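Local coordinates for protein diketoreductase (Acinetobacter baylyi, PDB 4E12) that reduces dicarbonyl compounds with NADH and probably also interconverts (3S)-3-hydroxyacyl-CoA and 3-oxoacyl-CoA, at residues A[30-36]-A[73-79]. Numbering follows the deposited sequence.
Sequences VTAYDIN and IRYSDDL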
loop_
_atom_site.group_PDB
_atom_site.type_symbol
_atom_site.label_atom_id
_atom_site.label_comp_id
_atom_site.label_asym_id
_atom_site.label_seq_id
_atom_site.Cartn_x
_atom_site.Cartn_y
_atom_site.Cartn_z
ATOM N N VAL A 30 25.036 25.169 -11.185
ATOM C CA VAL A 30 23.646 25.469 -10.880
ATOM C C VAL A 30 23.423 26.958 -10.738
ATOM O O VAL A 30 24.184 27.657 -10.056
ATOM C CB VAL A 30 23.210 24.749 -9.592
ATOM C CG1 VAL A 30 21.820 25.177 -9.140
ATOM C CG2 VAL A 30 23.236 23.244 -9.813
ATOM N N THR A 31 22.370 27.428 -11.394
ATOM C CA THR A 31 21.854 28.768 -11.157
ATOM C C THR A 31 20.463 28.627 -10.538
ATOM O O THR A 31 19.606 27.925 -11.081
ATOM C CB THR A 31 21.714 29.553 -12.471
ATOM O OG1 THR A 31 22.994 29.655 -13.106
ATOM C CG2 THR A 31 21.176 30.951 -12.202
ATOM N N ALA A 32 20.245 29.271 -9.396
ATOM C CA ALA A 32 18.929 29.280 -8.769
ATOM C C ALA A 32 18.240 30.588 -9.111
ATOM O O ALA A 32 18.774 31.665 -8.836
ATOM C CB ALA A 32 19.080 29.154 -7.252
ATOM N N TYR A 33 17.050 30.496 -9.699
ATOM C CA TYR A 33 16.329 31.679 -10.123
ATOM C C TYR A 33 15.098 31.930 -9.251
ATOM O O TYR A 33 14.374 31.003 -8.867
ATOM C CB TYR A 33 15.921 31.590 -11.596
ATOM C CG TYR A 33 14.887 32.633 -11.919
ATOM C CD1 TYR A 33 15.263 33.935 -12.238
ATOM C CD2 TYR A 33 13.527 32.324 -11.896
ATOM C CE1 TYR A 33 14.311 34.904 -12.525
ATOM C CE2 TYR A 33 12.570 33.284 -12.176
ATOM C CZ TYR A 33 12.966 34.568 -12.491
ATOM O OH TYR A 33 12.018 35.514 -12.773
ATOM N N ASP A 34 14.872 33.191 -8.921
ATOM C CA ASP A 34 13.643 33.554 -8.236
ATOM C C ASP A 34 13.381 35.035 -8.492
ATOM O O ASP A 34 14.188 35.704 -9.150
ATOM C CB ASP A 34 13.703 33.202 -6.758
ATOM C CG ASP A 34 12.329 32.864 -6.186
ATOM O OD1 ASP A 34 11.320 33.442 -6.629
ATOM O OD2 ASP A 34 12.247 31.990 -5.307
ATOM N N ILE A 35 12.273 35.553 -7.980
ATOM C CA ILE A 35 11.728 36.793 -8.537
ATOM C C ILE A 35 12.415 38.073 -8.090
ATOM O O ILE A 35 12.426 39.052 -8.832
ATOM C CB ILE A 35 10.202 36.894 -8.336
ATOM C CG1 ILE A 35 9.853 36.951 -6.847
ATOM C CG2 ILE A 35 9.522 35.708 -8.994
ATOM C CD1 ILE A 35 8.353 37.038 -6.574
ATOM N N ASN A 36 12.993 38.102 -6.897
ATOM C CA ASN A 36 13.674 39.314 -6.474
ATOM C C ASN A 36 14.761 38.968 -5.480
ATOM O O ASN A 36 14.998 37.781 -5.225
ATOM C CB ASN A 36 12.672 40.347 -5.930
ATOM C CG ASN A 36 11.875 39.830 -4.758
ATOM O OD1 ASN A 36 12.308 38.921 -4.052
ATOM N ND2 ASN A 36 10.689 40.396 -4.549
ATOM N N ILE A 73 26.875 27.824 -6.019
ATOM C CA ILE A 73 25.551 28.137 -6.582
ATOM C C ILE A 73 25.435 29.612 -6.994
ATOM O O ILE A 73 25.754 30.515 -6.218
ATOM C CB ILE A 73 24.422 27.807 -5.568
ATOM C CG1 ILE A 73 24.325 26.291 -5.375
ATOM C CG2 ILE A 73 23.108 28.422 -6.015
ATOM C CD1 ILE A 73 23.438 25.861 -4.256
ATOM N N ARG A 74 24.979 29.848 -8.217
ATOM C CA ARG A 74 24.781 31.214 -8.706
ATOM C C ARG A 74 23.313 31.615 -8.502
ATOM O O ARG A 74 22.414 30.809 -8.745
ATOM C CB ARG A 74 25.180 31.286 -10.184
ATOM C CG ARG A 74 25.174 32.691 -10.781
ATOM C CD ARG A 74 25.844 32.746 -12.156
ATOM N NE ARG A 74 25.109 32.030 -13.199
ATOM C CZ ARG A 74 24.232 32.600 -14.023
ATOM N NH1 ARG A 74 23.970 33.898 -13.931
ATOM N NH2 ARG A 74 23.614 31.875 -14.948
ATOM N N TYR A 75 23.075 32.841 -8.043
ATOM C CA TYR A 75 21.723 33.320 -7.785
ATOM C C TYR A 75 21.383 34.360 -8.810
ATOM O O TYR A 75 22.212 35.220 -9.125
ATOM C CB TYR A 75 21.629 33.988 -6.413
ATOM C CG TYR A 75 22.013 33.096 -5.275
ATOM C CD1 TYR A 75 21.034 32.479 -4.500
ATOM C CD2 TYR A 75 23.351 32.864 -4.966
ATOM C CE1 TYR A 75 21.370 31.657 -3.440
ATOM C CE2 TYR A 75 23.703 32.029 -3.908
ATOM C CZ TYR A 75 22.702 31.434 -3.153
ATOM O OH TYR A 75 23.007 30.611 -2.105
ATOM N N SER A 76 20.156 34.310 -9.306
ATOM C CA SER A 76 19.748 35.258 -10.338
ATOM C C SER A 76 18.277 35.640 -10.176
ATOM O O SER A 76 17.451 34.790 -9.831
ATOM C CB SER A 76 19.958 34.616 -11.708
ATOM O OG SER A 76 19.627 35.506 -12.756
ATOM N N ASP A 77 17.948 36.913 -10.415
ATOM C CA ASP A 77 16.541 37.290 -10.505
ATOM C C ASP A 77 16.255 37.922 -11.853
ATOM O O ASP A 77 15.328 38.720 -12.009
ATOM C CB ASP A 77 16.073 38.172 -9.336
ATOM C CG ASP A 77 16.725 39.548 -9.307
ATOM O OD1 ASP A 77 17.639 39.845 -10.119
ATOM O OD2 ASP A 77 16.310 40.343 -8.437
ATOM N N ASP A 78 17.066 37.546 -12.832
ATOM C CA ASP A 78 16.893 37.998 -14.200
ATOM C C ASP A 78 16.777 36.741 -15.058
ATOM O O ASP A 78 17.782 36.103 -15.362
ATOM C CB ASP A 78 18.120 38.821 -14.610
ATOM C CG ASP A 78 18.031 39.355 -16.032
ATOM O OD1 ASP A 78 17.142 38.925 -16.798
ATOM O OD2 ASP A 78 18.866 40.214 -16.378
ATOM N N LEU A 79 15.553 36.379 -15.438
ATOM C CA LEU A 79 15.313 35.101 -16.120
ATOM C C LEU A 79 16.206 34.915 -17.354
ATOM O O LEU A 79 16.831 33.861 -17.529
ATOM C CB LEU A 79 13.823 34.956 -16.471
ATOM C CG LEU A 79 13.344 33.638 -17.077
ATOM C CD1 LEU A 79 13.696 32.476 -16.159
ATOM C CD2 LEU A 79 11.840 33.705 -17.293
HETATM O O HOH W 1 13.111 38.082 -14.617
#
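V30 O accepts a nearly straight hydrogen bond from R74 N, 3.0 Å long, where strands 29-33 and 74-76 pair in parallel. T31 lies beside R74, both side chains pointing the same way. The methyl T31 CG2 sits over one face of the guanidinium, offset toward its rim, and T31 OG1 is 3.0 Å from R74 NH2. The arginine chain bends at chi3 (68°), which sets its guanidinium alongside T31, but it is poorly ordered. A32 bonds through both backbone groups: its N donates to R74 O at 2.7 Å, and its O accepts from S76 N. On the other sheet face, A32 CB packs on I73 CG2. The Y33 ring crosses L79 at about a right angle. L79 CD1 stands over the ring centre, 4.1 Å from the centroid, in a CH-pi contact. D78 N approaches the ring edge; this amide also donates to S76 OG, closing an ST turn. A water accepts from L79 N and bonds weakly to Y33 OH. D34 N, just past the strand, donates to S76 O at 3.2 Å. D34 OD2 bonds T12 OG1, and D34 OD1 accepts from I35 N. N36 OD1 caps helix 37-57 through A39 N. Strand 74-76 is the edge strand, next to 29-33, which pairs on its other side with strand 6-10. D34, an NAD(+)-binding residue, follows the second strand, as in other Rossmann dehydrogenases.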